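Protein, related to general stress protein 26(GS26) of B.subtilis (Clostridium acetobutylicum, PDB 2HQ7) probably binds FMN and acts as an oxidoreductase of the pyridoxamine 5'-phosphate oxidase family, related to general stress protein 26. Local coordinates at residues H91-K96 with G111-D116; N66-Y71 with L120-E125; Y31-A36 with V59-K64; W49-T54 with I106-G111. One frame throughout, in Å; residues are numbered along the deposited sequence.

Contact 1: residues H91-K96 with G111-D116; sequences HDRASK and GIDDPD. With EDO (1,2-ethanediol), chain H.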
loop_
_atom_site.group_PDB
_atom_site.type_symbol
_atom_site.label_atom_id
_atom_site.label_comp_id
_atom_site.label_asym_id
_atom_site.label_seq_id
_atom_site.Cartn_x
_atom_site.Cartn_y
_atom_site.Cartn_z
ATOM N N HIS B 91 9.373 -15.031 -16.866
ATOM C CA HIS B 91 10.804 -15.262 -17.062
ATOM C C HIS B 91 11.284 -15.203 -18.513
ATOM O O HIS B 91 12.482 -15.044 -18.763
ATOM C CB HIS B 91 11.188 -16.616 -16.446
ATOM C CG HIS B 91 11.082 -16.621 -14.952
ATOM N ND1 HIS B 91 10.052 -17.248 -14.276
ATOM C CD2 HIS B 91 11.841 -16.014 -14.006
ATOM C CE1 HIS B 91 10.205 -17.058 -12.977
ATOM N NE2 HIS B 91 11.285 -16.320 -12.787
ATOM N N ASP B 92 10.369 -15.306 -19.460
ATOM C CA ASP B 92 10.760 -15.401 -20.858
ATOM C C ASP B 92 11.032 -14.036 -21.476
ATOM O O ASP B 92 10.353 -13.046 -21.198
ATOM C CB ASP B 92 9.708 -16.143 -21.653
ATOM C CG ASP B 92 8.433 -15.389 -21.742
ATOM O OD1 ASP B 92 7.844 -15.154 -20.660
ATOM O OD2 ASP B 92 8.033 -15.031 -22.877
ATOM N N ARG B 93 12.051 -13.999 -22.322
ATOM C CA ARG B 93 12.556 -12.759 -22.871
ATOM C C ARG B 93 11.562 -12.167 -23.854
ATOM O O ARG B 93 11.435 -10.955 -23.922
ATOM C CB ARG B 93 13.908 -12.972 -23.537
ATOM C CG ARG B 93 14.512 -11.690 -24.126
ATOM C CD ARG B 93 15.864 -11.936 -24.813
ATOM N NE ARG B 93 16.595 -10.680 -24.975
ATOM C CZ ARG B 93 16.245 -9.706 -25.815
ATOM N NH1 ARG B 93 15.201 -9.826 -26.631
ATOM N NH2 ARG B 93 16.975 -8.613 -25.877
ATOM N N ALA B 94 10.832 -13.024 -24.573
ATOM C CA ALA B 94 9.757 -12.588 -25.465
ATOM C C ALA B 94 8.787 -11.629 -24.756
ATOM O O ALA B 94 8.521 -10.501 -25.218
ATOM C CB ALA B 94 9.016 -13.823 -26.002
ATOM N N SER B 95 8.313 -12.043 -23.593
ATOM C CA SER B 95 7.350 -11.246 -22.838
ATOM C C SER B 95 7.970 -9.959 -22.321
ATOM O O SER B 95 7.367 -8.872 -22.408
ATOM C CB SER B 95 6.784 -12.064 -21.674
ATOM O OG SER B 95 6.192 -13.267 -22.153
ATOM N N LYS B 96 9.177 -10.099 -21.799
ATOM C CA LYS B 96 9.932 -9.017 -21.279
ATOM C C LYS B 96 10.150 -7.976 -22.343
ATOM O O LYS B 96 10.017 -6.819 -22.075
ATOM C CB LYS B 96 11.238 -9.554 -20.679
ATOM C CG LYS B 96 10.968 -10.247 -19.332
ATOM C CD LYS B 96 12.179 -10.972 -18.744
ATOM C CE LYS B 96 12.947 -10.117 -17.764
ATOM N NZ LYS B 96 14.138 -10.830 -17.186
ATOM N N GLY B 111 18.960 -2.715 -20.757
ATOM C CA GLY B 111 17.894 -3.100 -21.639
ATOM C C GLY B 111 17.116 -4.281 -21.138
ATOM O O GLY B 111 17.094 -4.572 -19.954
ATOM N N ILE B 112 16.444 -4.945 -22.075
ATOM C CA ILE B 112 15.635 -6.118 -21.800
ATOM C C ILE B 112 16.434 -7.169 -21.053
ATOM O O ILE B 112 15.883 -7.889 -20.226
ATOM C CB ILE B 112 15.023 -6.680 -23.116
ATOM C CG1 ILE B 112 13.942 -5.716 -23.605
ATOM C CG2 ILE B 112 14.490 -8.113 -22.922
ATOM C CD1 ILE B 112 13.889 -5.508 -25.151
ATOM N N ASP B 113 17.732 -7.248 -21.321
ATOM C CA ASP B 113 18.571 -8.248 -20.668
ATOM C C ASP B 113 19.167 -7.803 -19.338
ATOM O O ASP B 113 19.947 -8.538 -18.759
ATOM C CB ASP B 113 19.701 -8.686 -21.593
ATOM C CG ASP B 113 19.196 -9.167 -22.927
ATOM O OD1 ASP B 113 18.642 -10.280 -22.970
ATOM O OD2 ASP B 113 19.336 -8.412 -23.916
ATOM N N ASP B 114 18.812 -6.613 -18.851
ATOM C CA ASP B 114 19.294 -6.140 -17.553
ATOM C C ASP B 114 18.910 -7.186 -16.516
ATOM O O ASP B 114 17.761 -7.636 -16.490
ATOM C CB ASP B 114 18.677 -4.785 -17.215
ATOM C CG ASP B 114 19.406 -4.045 -16.083
ATOM O OD1 ASP B 114 19.419 -4.510 -14.923
ATOM O OD2 ASP B 114 19.905 -2.938 -16.351
ATOM N N PRO B 115 19.872 -7.632 -15.693
ATOM C CA PRO B 115 19.512 -8.648 -14.723
ATOM C C PRO B 115 18.554 -8.150 -13.640
ATOM O O PRO B 115 17.959 -8.966 -12.978
ATOM C CB PRO B 115 20.857 -9.051 -14.113
ATOM C CG PRO B 115 21.745 -7.909 -14.357
ATOM C CD PRO B 115 21.308 -7.288 -15.624
ATOM N N ASP B 116 18.394 -6.831 -13.466
ATOM C CA ASP B 116 17.471 -6.309 -12.499
ATOM C C ASP B 116 16.048 -6.049 -13.011
ATOM O O ASP B 116 15.217 -5.554 -12.250
ATOM C CB ASP B 116 18.018 -5.003 -11.923
ATOM C CG ASP B 116 19.384 -5.182 -11.295
ATOM O OD1 ASP B 116 19.551 -6.116 -10.480
ATOM O OD2 ASP B 116 20.293 -4.399 -11.641
HETATM C C1 EDO H . 5.883 -17.358 -18.811
HETATM O O1 EDO H . 6.092 -16.069 -19.409
HETATM C C2 EDO H . 6.373 -17.429 -17.360
HETATM O O2 EDO H . 7.806 -17.484 -17.258
HETATM O O HOH W 1 16.390 -9.238 -18.006
#
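The N-capped first turn of helix 93-99 meets the loop leading into strand 117-131 through a salt bridge between Arg93 and Asp113, at the surface of the split-barrel fold of the pyridoxamine 5'-phosphate oxidase family. Arginine suits the place because it can offer two parallel N-H groups: NE reaches Asp113 OD1 at 2.9 Å and NH2 reaches Asp113 OD2 at 3.1 Å. Both oxygens are met on their syn sides, with the carboxylate tilted 35° from the guanidinium plane. An extended chain, with CG opposite the backbone N (chi1 -179°), carries the charge across to the loop. Ile112 CG2 lies over the centre of one guanidinium face, 3.7 Å from Arg93 CZ, giving the flat group an apolar bed. Asp92 caps the helix, its OD2 accepting from Ser95 N and Ser95 OG. A second link is water-mediated: Lys96 NZ donates at 2.9 Å to a water, which in turn donates to Ile112 O and Asp114 O, each 2.6 Å from the water oxygen.

Contact 2: residues N66-Y71 with L120-E125; sequences NKICLY and LCFTAE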
loop_
_atom_site.group_PDB
_atom_site.type_symbol
_atom_site.label_atom_id
_atom_site.label_comp_id
_atom_site.label_asym_id
_atom_site.label_seq_id
_atom_site.Cartn_x
_atom_site.Cartn_y
_atom_site.Cartn_z
ATOM N N ASN B 66 1.862 -16.189 -3.784
ATOM C CA ASN B 66 1.612 -15.207 -4.847
ATOM C C ASN B 66 0.298 -14.460 -4.701
ATOM O O ASN B 66 -0.172 -13.859 -5.641
ATOM C CB ASN B 66 1.670 -15.888 -6.223
ATOM C CG ASN B 66 0.529 -16.868 -6.453
ATOM O OD1 ASN B 66 -0.260 -17.153 -5.553
ATOM N ND2 ASN B 66 0.397 -17.327 -7.679
ATOM N N LYS B 67 -0.266 -14.461 -3.500
ATOM C CA LYS B 67 -1.469 -13.717 -3.203
ATOM C C LYS B 67 -1.061 -12.293 -2.886
ATOM O O LYS B 67 -0.239 -12.015 -1.993
ATOM C CB LYS B 67 -2.210 -14.346 -2.036
ATOM C CG LYS B 67 -2.760 -15.770 -2.331
ATOM C CD LYS B 67 -3.582 -16.263 -1.137
ATOM C CE LYS B 67 -4.038 -17.704 -1.372
ATOM N NZ LYS B 67 -5.189 -18.071 -0.519
ATOM N N ILE B 68 -1.578 -11.382 -3.681
ATOM C CA ILE B 68 -1.150 -10.031 -3.551
ATOM C C ILE B 68 -2.340 -9.109 -3.669
ATOM O O ILE B 68 -3.473 -9.512 -4.009
ATOM C CB ILE B 68 -0.053 -9.634 -4.593
ATOM C CG1 ILE B 68 -0.615 -9.542 -6.003
ATOM C CG2 ILE B 68 1.167 -10.546 -4.544
ATOM C CD1 ILE B 68 0.146 -8.525 -6.843
ATOM N N CYS B 69 -2.075 -7.845 -3.437
ATOM C CA CYS B 69 -3.035 -6.847 -3.820
ATOM C C CYS B 69 -2.327 -5.645 -4.391
ATOM O O CYS B 69 -1.145 -5.397 -4.125
ATOM C CB CYS B 69 -3.924 -6.477 -2.660
ATOM S SG CYS B 69 -3.209 -5.316 -1.560
ATOM N N LEU B 70 -3.034 -4.942 -5.241
ATOM C CA LEU B 70 -2.561 -3.646 -5.802
ATOM C C LEU B 70 -3.375 -2.519 -5.234
ATOM O O LEU B 70 -4.587 -2.673 -5.008
ATOM C CB LEU B 70 -2.726 -3.613 -7.325
ATOM C CG LEU B 70 -2.055 -4.682 -8.204
ATOM C CD1 LEU B 70 -2.115 -4.267 -9.701
ATOM C CD2 LEU B 70 -0.655 -4.837 -7.815
ATOM N N TYR B 71 -2.756 -1.362 -5.044
ATOM C CA TYR B 71 -3.506 -0.175 -4.596
ATOM C C TYR B 71 -3.128 1.059 -5.407
ATOM O O TYR B 71 -1.950 1.301 -5.656
ATOM C CB TYR B 71 -3.256 0.078 -3.104
ATOM C CG TYR B 71 -4.182 1.087 -2.484
ATOM C CD1 TYR B 71 -5.441 0.711 -2.035
ATOM C CD2 TYR B 71 -3.817 2.404 -2.365
ATOM C CE1 TYR B 71 -6.311 1.634 -1.477
ATOM C CE2 TYR B 71 -4.694 3.336 -1.806
ATOM C CZ TYR B 71 -5.931 2.928 -1.369
ATOM O OH TYR B 71 -6.786 3.853 -0.826
ATOM N N LEU B 120 6.237 -8.922 -14.084
ATOM C CA LEU B 120 5.198 -9.712 -13.396
ATOM C C LEU B 120 3.851 -9.535 -14.058
ATOM O O LEU B 120 3.575 -8.513 -14.657
ATOM C CB LEU B 120 5.097 -9.292 -11.923
ATOM C CG LEU B 120 6.442 -9.435 -11.235
ATOM C CD1 LEU B 120 7.129 -8.085 -11.316
ATOM C CD2 LEU B 120 6.334 -9.862 -9.825
ATOM N N CYS B 121 3.013 -10.552 -13.985
ATOM C CA CYS B 121 1.636 -10.406 -14.467
ATOM C C CYS B 121 0.662 -10.641 -13.300
ATOM O O CYS B 121 0.651 -11.721 -12.706
ATOM C CB CYS B 121 1.401 -11.377 -15.604
ATOM S SG CYS B 121 -0.220 -11.233 -16.285
ATOM N N PHE B 122 -0.082 -9.591 -12.932
ATOM C CA PHE B 122 -1.137 -9.669 -11.921
ATOM C C PHE B 122 -2.505 -9.863 -12.559
ATOM O O PHE B 122 -2.857 -9.139 -13.466
ATOM C CB PHE B 122 -1.186 -8.374 -11.122
ATOM C CG PHE B 122 -2.390 -8.259 -10.188
ATOM C CD1 PHE B 122 -2.416 -8.925 -8.964
ATOM C CD2 PHE B 122 -3.440 -7.399 -10.494
ATOM C CE1 PHE B 122 -3.507 -8.781 -8.085
ATOM C CE2 PHE B 122 -4.509 -7.217 -9.616
ATOM C CZ PHE B 122 -4.556 -7.900 -8.411
ATOM N N THR B 123 -3.283 -10.801 -12.032
ATOM C CA THR B 123 -4.653 -11.075 -12.490
ATOM C C THR B 123 -5.583 -10.816 -11.329
ATOM O O THR B 123 -5.450 -11.478 -10.311
ATOM C CB THR B 123 -4.785 -12.567 -12.925
ATOM O OG1 THR B 123 -3.889 -12.806 -14.011
ATOM C CG2 THR B 123 -6.224 -12.939 -13.339
ATOM N N ALA B 124 -6.474 -9.811 -11.457
ATOM C CA ALA B 124 -7.390 -9.398 -10.387
ATOM C C ALA B 124 -8.607 -10.301 -10.260
ATOM O O ALA B 124 -9.218 -10.658 -11.251
ATOM C CB ALA B 124 -7.854 -7.907 -10.597
ATOM N N GLU B 125 -8.957 -10.665 -9.030
ATOM C CA GLU B 125 -10.176 -11.437 -8.748
ATOM C C GLU B 125 -11.309 -10.500 -8.313
ATOM O O GLU B 125 -12.450 -10.654 -8.745
ATOM C CB GLU B 125 -9.921 -12.458 -7.652
ATOM C CG GLU B 125 -8.944 -13.611 -8.044
ATOM C CD GLU B 125 -8.279 -14.260 -6.823
ATOM O OE1 GLU B 125 -8.898 -14.246 -5.725
ATOM O OE2 GLU B 125 -7.132 -14.754 -6.957
#
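Phe122 turns its ring toward segment 66-71 of strand 67-74, inside the curled antiparallel split barrel, where Leu70 and Ile68 receive it with different parts of their side chains. Leu70 CG sits above the middle of one face, 3.8 Å from the centroid of the Phe122 ring and 14° off its normal, a CH-pi contact. Leu70 and Phe122 run antiparallel side by side, with Leu70 CD1 3.5 Å from Phe122 CD2. Ile68 approaches obliquely on the other flank of the ring: its CD1 is 3.3 Å from Phe122 CD1, a tight apolar approach, and its CG1 touches the same carbon. This reach depends on Ile68 CG1 being set between the backbone N and the carbonyl carbon (chi1 70°). The face opposite Leu70 is met by the ring's own strand, Ala124 N lying 3.7 Å above the plane and toward the rim. Branched aliphatic residues suit this buried place because they fit their methyl and methine groups to a flat ring without leaving a polar atom to satisfy. Further out, Val21 and Val23 of strand 20-26 and Phe48 and Leu50 of strand 47-53 pack on Leu70, while Leu62 of helix 56-64 touches Ile68. The segments are not adjacent in the antiparallel sheet: strand 79-90 pairs with both, so the contact spans the inside of the curled sheet, and Lys67 and Cys69 turn to the second subunit.

Contact 3: residues Y31-A36 with V59-K64; sequences YPNIKA and VERLKK
Asn33 ND2 donates to Pro32 O at 2.6 Å, a short bond, made from above the carbonyl plane, that helps hold the amide with its OD1 beside NH1 and NH2 of Arg61. The donor stands 57° out of the Pro32 carbonyl plane, whereas the acceptor lies close to the plane of the Asn33 amide. This is where strand 32-43 of the antiparallel split-barrel sheet faces helix 56-64; between 31-36 and 59-64 the touching pair is Asn33 and Arg61. With the amide nitrogen committed to its own strand, the carbonyl oxygen is turned to the guanidinium: Asn33 OD1 lies 3.1 Å from Arg61 NH1 and 3.3 Å from Arg61 NH2. The amide and guanidinium planes are 77° apart, almost perpendicular, and OD1 comes at the guanidinium obliquely. Arginine is long enough to bridge backbones whose nearest CA atoms, those of Asn33 and Arg61, are 11.0 Å apart. It leaves the helix with CG opposite the backbone N and then bends at chi3 (-39°), which swings the guanidinium toward the strand. Thr25 of strand 20-26 pairs with Asn33 through its backbone and with Arg61 NH1 through OG1, so it touches both partners. Asn33 CB packs 3.7 Å from that same nitrogen, Arg61 NH1.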
loop_
_atom_site.group_PDB
_atom_site.type_symbol
_atom_site.label_atom_id
_atom_site.label_comp_id
_atom_site.label_asym_id
_atom_site.label_seq_id
_atom_site.Cartn_x
_atom_site.Cartn_y
_atom_site.Cartn_z
ATOM N N TYR B 31 3.772 -10.683 8.486
ATOM C CA TYR B 31 3.503 -9.257 8.262
ATOM C C TYR B 31 3.287 -8.943 6.781
ATOM O O TYR B 31 4.017 -9.456 5.925
ATOM C CB TYR B 31 4.684 -8.432 8.741
ATOM C CG TYR B 31 4.943 -8.498 10.220
ATOM C CD1 TYR B 31 5.773 -9.480 10.770
ATOM C CD2 TYR B 31 4.354 -7.581 11.075
ATOM C CE1 TYR B 31 6.009 -9.530 12.149
ATOM C CE2 TYR B 31 4.588 -7.612 12.427
ATOM C CZ TYR B 31 5.408 -8.586 12.970
ATOM O OH TYR B 31 5.591 -8.582 14.345
ATOM N N PRO B 32 2.288 -8.086 6.460
ATOM C CA PRO B 32 2.196 -7.676 5.080
ATOM C C PRO B 32 3.309 -6.690 4.756
ATOM O O PRO B 32 3.917 -6.096 5.639
ATOM C CB PRO B 32 0.830 -7.010 4.988
ATOM C CG PRO B 32 0.214 -7.160 6.287
ATOM C CD PRO B 32 1.228 -7.490 7.271
ATOM N N ASN B 33 3.634 -6.599 3.493
ATOM C CA ASN B 33 4.665 -5.702 3.059
ATOM C C ASN B 33 4.064 -4.981 1.877
ATOM O O ASN B 33 3.239 -5.529 1.184
ATOM C CB ASN B 33 5.918 -6.437 2.604
ATOM C CG ASN B 33 6.731 -7.042 3.722
ATOM O OD1 ASN B 33 7.771 -7.635 3.419
ATOM N ND2 ASN B 33 6.300 -6.918 4.994
ATOM N N ILE B 34 4.442 -3.730 1.706
ATOM C CA ILE B 34 4.027 -2.940 0.572
ATOM C C ILE B 34 5.271 -2.400 -0.099
ATOM O O ILE B 34 6.159 -1.866 0.584
ATOM C CB ILE B 34 3.148 -1.734 0.992
ATOM C CG1 ILE B 34 1.862 -2.209 1.668
ATOM C CG2 ILE B 34 2.816 -0.870 -0.218
ATOM C CD1 ILE B 34 0.984 -1.059 2.309
ATOM N N LYS B 35 5.311 -2.531 -1.428
ATOM C CA LYS B 35 6.331 -1.925 -2.284
ATOM C C LYS B 35 5.708 -1.216 -3.472
ATOM O O LYS B 35 4.693 -1.674 -3.995
ATOM C CB LYS B 35 7.248 -3.017 -2.829
ATOM C CG LYS B 35 8.540 -2.501 -3.359
ATOM C CD LYS B 35 9.456 -3.662 -3.670
ATOM C CE LYS B 35 10.779 -3.210 -4.248
ATOM N NZ LYS B 35 11.714 -4.378 -4.329
ATOM N N ALA B 36 6.326 -0.110 -3.897
ATOM C CA ALA B 36 5.984 0.556 -5.160
ATOM C C ALA B 36 6.556 -0.221 -6.362
ATOM O O ALA B 36 7.672 -0.738 -6.319
ATOM C CB ALA B 36 6.468 2.011 -5.169
ATOM N N VAL B 59 11.447 -12.624 -5.058
ATOM C CA VAL B 59 11.181 -13.735 -5.965
ATOM C C VAL B 59 10.855 -15.002 -5.204
ATOM O O VAL B 59 9.849 -15.645 -5.478
ATOM C CB VAL B 59 12.363 -13.995 -6.905
ATOM C CG1 VAL B 59 12.146 -15.290 -7.683
ATOM C CG2 VAL B 59 12.556 -12.812 -7.833
ATOM N N GLU B 60 11.709 -15.349 -4.253
ATOM C CA GLU B 60 11.482 -16.490 -3.381
ATOM C C GLU B 60 10.135 -16.406 -2.671
ATOM O O GLU B 60 9.451 -17.412 -2.563
ATOM C CB GLU B 60 12.591 -16.594 -2.339
ATOM C CG GLU B 60 13.932 -17.079 -2.895
ATOM C CD GLU B 60 15.064 -17.054 -1.848
ATOM O OE1 GLU B 60 14.900 -16.416 -0.768
ATOM O OE2 GLU B 60 16.123 -17.670 -2.123
ATOM N N ARG B 61 9.788 -15.222 -2.166
ATOM C CA ARG B 61 8.505 -14.974 -1.513
ATOM C C ARG B 61 7.320 -15.164 -2.452
ATOM O O ARG B 61 6.330 -15.793 -2.081
ATOM C CB ARG B 61 8.440 -13.554 -0.928
ATOM C CG ARG B 61 6.981 -13.079 -0.519
ATOM C CD ARG B 61 6.881 -11.590 -0.095
ATOM N NE ARG B 61 8.053 -11.231 0.694
ATOM C CZ ARG B 61 8.438 -9.995 0.971
ATOM N NH1 ARG B 61 7.730 -8.939 0.572
ATOM N NH2 ARG B 61 9.548 -9.823 1.669
ATOM N N LEU B 62 7.379 -14.577 -3.643
ATOM C CA LEU B 62 6.293 -14.753 -4.613
ATOM C C LEU B 62 6.141 -16.200 -5.094
ATOM O O LEU B 62 5.037 -16.646 -5.404
ATOM C CB LEU B 62 6.482 -13.839 -5.796
ATOM C CG LEU B 62 6.292 -12.378 -5.439
ATOM C CD1 LEU B 62 6.480 -11.577 -6.717
ATOM C CD2 LEU B 62 4.927 -12.124 -4.748
ATOM N N LYS B 63 7.245 -16.928 -5.124
ATOM C CA LYS B 63 7.230 -18.348 -5.454
ATOM C C LYS B 63 6.445 -19.192 -4.439
ATOM O O LYS B 63 5.788 -20.165 -4.806
ATOM C CB LYS B 63 8.669 -18.882 -5.545
ATOM C CG LYS B 63 9.422 -18.497 -6.836
ATOM C CD LYS B 63 10.749 -19.272 -7.009
ATOM C CE LYS B 63 11.385 -19.003 -8.389
ATOM N NZ LYS B 63 12.812 -19.458 -8.479
ATOM N N LYS B 64 6.528 -18.828 -3.168
ATOM C CA LYS B 64 5.893 -19.568 -2.098
ATOM C C LYS B 64 4.501 -19.028 -1.816
ATOM O O LYS B 64 3.650 -19.736 -1.310
ATOM C CB LYS B 64 6.731 -19.452 -0.826
ATOM C CG LYS B 64 8.191 -19.889 -0.976
ATOM C CD LYS B 64 8.403 -21.352 -0.615
ATOM C CE LYS B 64 9.802 -21.618 -0.070
ATOM N NZ LYS B 64 9.993 -20.933 1.240
#

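Contact 4: residues W49-T54 with I106-G111; sequences WLSTNT and IYYPLG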
loop_
_atom_site.group_PDB
_atom_site.type_symbol
_atom_site.label_atom_id
_atom_site.label_comp_id
_atom_site.label_asym_id
_atom_site.label_seq_id
_atom_site.Cartn_x
_atom_site.Cartn_y
_atom_site.Cartn_z
ATOM N N TRP B 49 0.516 -5.728 -15.869
ATOM C CA TRP B 49 1.878 -6.215 -16.050
ATOM C C TRP B 49 2.751 -5.169 -15.400
ATOM O O TRP B 49 2.617 -3.978 -15.687
ATOM C CB TRP B 49 2.200 -6.340 -17.545
ATOM C CG TRP B 49 1.514 -7.486 -18.209
ATOM C CD1 TRP B 49 2.008 -8.731 -18.382
ATOM C CD2 TRP B 49 0.203 -7.490 -18.785
ATOM N NE1 TRP B 49 1.082 -9.520 -19.004
ATOM C CE2 TRP B 49 -0.010 -8.756 -19.316
ATOM C CE3 TRP B 49 -0.776 -6.519 -18.964
ATOM C CZ2 TRP B 49 -1.204 -9.111 -19.938
ATOM C CZ3 TRP B 49 -1.944 -6.853 -19.582
ATOM C CH2 TRP B 49 -2.149 -8.148 -20.084
ATOM N N LEU B 50 3.607 -5.613 -14.495
ATOM C CA LEU B 50 4.345 -4.682 -13.659
ATOM C C LEU B 50 5.810 -4.975 -13.720
ATOM O O LEU B 50 6.219 -6.116 -13.990
ATOM C CB LEU B 50 3.887 -4.807 -12.209
ATOM C CG LEU B 50 2.412 -4.672 -11.871
ATOM C CD1 LEU B 50 2.190 -5.155 -10.469
ATOM C CD2 LEU B 50 1.928 -3.177 -12.054
ATOM N N SER B 51 6.594 -3.947 -13.453
ATOM C CA SER B 51 8.040 -4.064 -13.340
ATOM C C SER B 51 8.559 -3.759 -11.945
ATOM O O SER B 51 8.091 -2.854 -11.299
ATOM C CB SER B 51 8.733 -3.085 -14.275
ATOM O OG SER B 51 10.087 -3.431 -14.380
ATOM N N THR B 52 9.557 -4.523 -11.525
ATOM C CA THR B 52 10.291 -4.239 -10.310
ATOM C C THR B 52 11.707 -4.781 -10.435
ATOM O O THR B 52 12.032 -5.548 -11.367
ATOM C CB THR B 52 9.566 -4.814 -9.073
ATOM O OG1 THR B 52 10.048 -4.172 -7.881
ATOM C CG2 THR B 52 9.722 -6.352 -8.985
ATOM N N ASN B 53 12.555 -4.364 -9.504
ATOM C CA ASN B 53 13.929 -4.846 -9.463
ATOM C C ASN B 53 14.009 -6.293 -8.970
ATOM O O ASN B 53 13.358 -6.668 -7.996
ATOM C CB ASN B 53 14.794 -3.929 -8.605
ATOM C CG ASN B 53 14.250 -3.778 -7.183
ATOM O OD1 ASN B 53 13.463 -2.854 -6.885
ATOM N ND2 ASN B 53 14.631 -4.710 -6.312
ATOM N N THR B 54 14.800 -7.106 -9.670
ATOM C CA THR B 54 15.085 -8.463 -9.222
ATOM C C THR B 54 15.683 -8.379 -7.831
ATOM O O THR B 54 16.719 -7.756 -7.637
ATOM C CB THR B 54 16.086 -9.164 -10.125
ATOM O OG1 THR B 54 15.738 -8.924 -11.490
ATOM C CG2 THR B 54 16.111 -10.678 -9.836
ATOM N N ILE B 106 15.447 4.126 -17.765
ATOM C CA ILE B 106 15.922 4.900 -16.626
ATOM C C ILE B 106 16.311 3.975 -15.495
ATOM O O ILE B 106 17.187 4.296 -14.703
ATOM C CB ILE B 106 14.827 5.851 -16.083
ATOM C CG1 ILE B 106 14.314 6.811 -17.174
ATOM C CG2 ILE B 106 15.374 6.652 -14.934
ATOM C CD1 ILE B 106 12.812 7.185 -17.027
ATOM N N TYR B 107 15.636 2.834 -15.412
ATOM C CA TYR B 107 15.795 1.908 -14.301
ATOM C C TYR B 107 16.641 0.726 -14.663
ATOM O O TYR B 107 17.284 0.141 -13.796
ATOM C CB TYR B 107 14.424 1.407 -13.851
ATOM C CG TYR B 107 13.550 2.531 -13.373
ATOM C CD1 TYR B 107 13.922 3.287 -12.271
ATOM C CD2 TYR B 107 12.370 2.871 -14.034
ATOM C CE1 TYR B 107 13.153 4.338 -11.825
ATOM C CE2 TYR B 107 11.583 3.931 -13.592
ATOM C CZ TYR B 107 11.987 4.663 -12.482
ATOM O OH TYR B 107 11.250 5.729 -12.004
ATOM N N TYR B 108 16.613 0.349 -15.934
ATOM C CA TYR B 108 17.331 -0.821 -16.406
ATOM C C TYR B 108 18.228 -0.429 -17.580
ATOM O O TYR B 108 17.875 -0.617 -18.738
ATOM C CB TYR B 108 16.342 -1.911 -16.773
ATOM C CG TYR B 108 15.277 -2.110 -15.713
ATOM C CD1 TYR B 108 15.612 -2.509 -14.414
ATOM C CD2 TYR B 108 13.935 -1.886 -16.002
ATOM C CE1 TYR B 108 14.625 -2.688 -13.435
ATOM C CE2 TYR B 108 12.946 -2.069 -15.031
ATOM C CZ TYR B 108 13.301 -2.469 -13.753
ATOM O OH TYR B 108 12.313 -2.643 -12.811
ATOM N N PRO B 109 19.402 0.142 -17.273
ATOM C CA PRO B 109 20.372 0.609 -18.262
ATOM C C PRO B 109 20.771 -0.405 -19.321
ATOM O O PRO B 109 21.051 -0.009 -20.438
ATOM C CB PRO B 109 21.594 0.938 -17.408
ATOM C CG PRO B 109 21.060 1.287 -16.128
ATOM C CD PRO B 109 19.885 0.384 -15.908
ATOM N N LEU B 110 20.807 -1.692 -18.977
ATOM C CA LEU B 110 21.252 -2.738 -19.924
ATOM C C LEU B 110 20.128 -3.354 -20.754
ATOM O O LEU B 110 20.316 -4.416 -21.356
ATOM C CB LEU B 110 21.970 -3.854 -19.178
ATOM C CG LEU B 110 23.250 -3.512 -18.430
ATOM C CD1 LEU B 110 23.946 -4.825 -18.051
ATOM C CD2 LEU B 110 24.162 -2.661 -19.271
ATOM N N GLY B 111 18.960 -2.715 -20.757
ATOM C CA GLY B 111 17.894 -3.100 -21.639
ATOM C C GLY B 111 17.116 -4.281 -21.138
ATOM O O GLY B 111 17.094 -4.572 -19.954
#
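Tyr108 pushes its phenol end against strand 49-53, with OH 2.8 Å from Ser51 OG in a hydrogen bond in which either hydroxyl could be the donor. Ser51 OG also lies 3.2 Å from Tyr108 CE2, meeting the ring obliquely. Setting OG opposite the backbone N (chi1 -166°) directs it to the phenol, and a small serine leaves room for the ring end to come close to the strand. The phenol oxygen also touches the backbone: Thr52 C is 3.3 Å from Tyr108 OH. Asn53 N, buried by this contact and 3.7 Å from Tyr108 OH, has no hydrogen-bond partner in the model. Tyrosine suits the place because a long, rigid ring can carry a hydroxyl from the loop down to the strand. Tyr107 CB stands 3.8 Å above the centre of one Tyr108 face, while the ring of Tyr117 meets it with planes at about 40°. Gly111 N closes a type I turn to Tyr108 O, and Gly111 takes the positive phi that glycine tolerates easily. Leu133 of the second subunit packs on both tyrosines, so the contact borders the dimer interface; in relatives of this split-barrel family FMN binds at that interface, though no cofactor is modelled here.

Overall arrangement
Read from the N terminus, contact 3 opens on strand 32-43 and closes on helix 56-64, a loop that encloses the first segment of contact 4. Contact 4 opens on strand 47-53 and closes at 106-111, so it crosses contact 3. Contact 2 opens next, on strand 67-74, and closes on strand 117-131; it crosses contact 4 and follows contact 3 in series. Contact 1, from helix 93-99 to 111-116, nests inside contact 2 and crosses contact 4, sharing Gly111 with it. Leu62 of 59-64 packs on Ile68 and Leu120, joining contacts 2 and 3, while Thr54 hydrogen-bonds to Pro115 and Asp116, joining contacts 4 and 1. Together they tie barrel core to peripheral helices and loop.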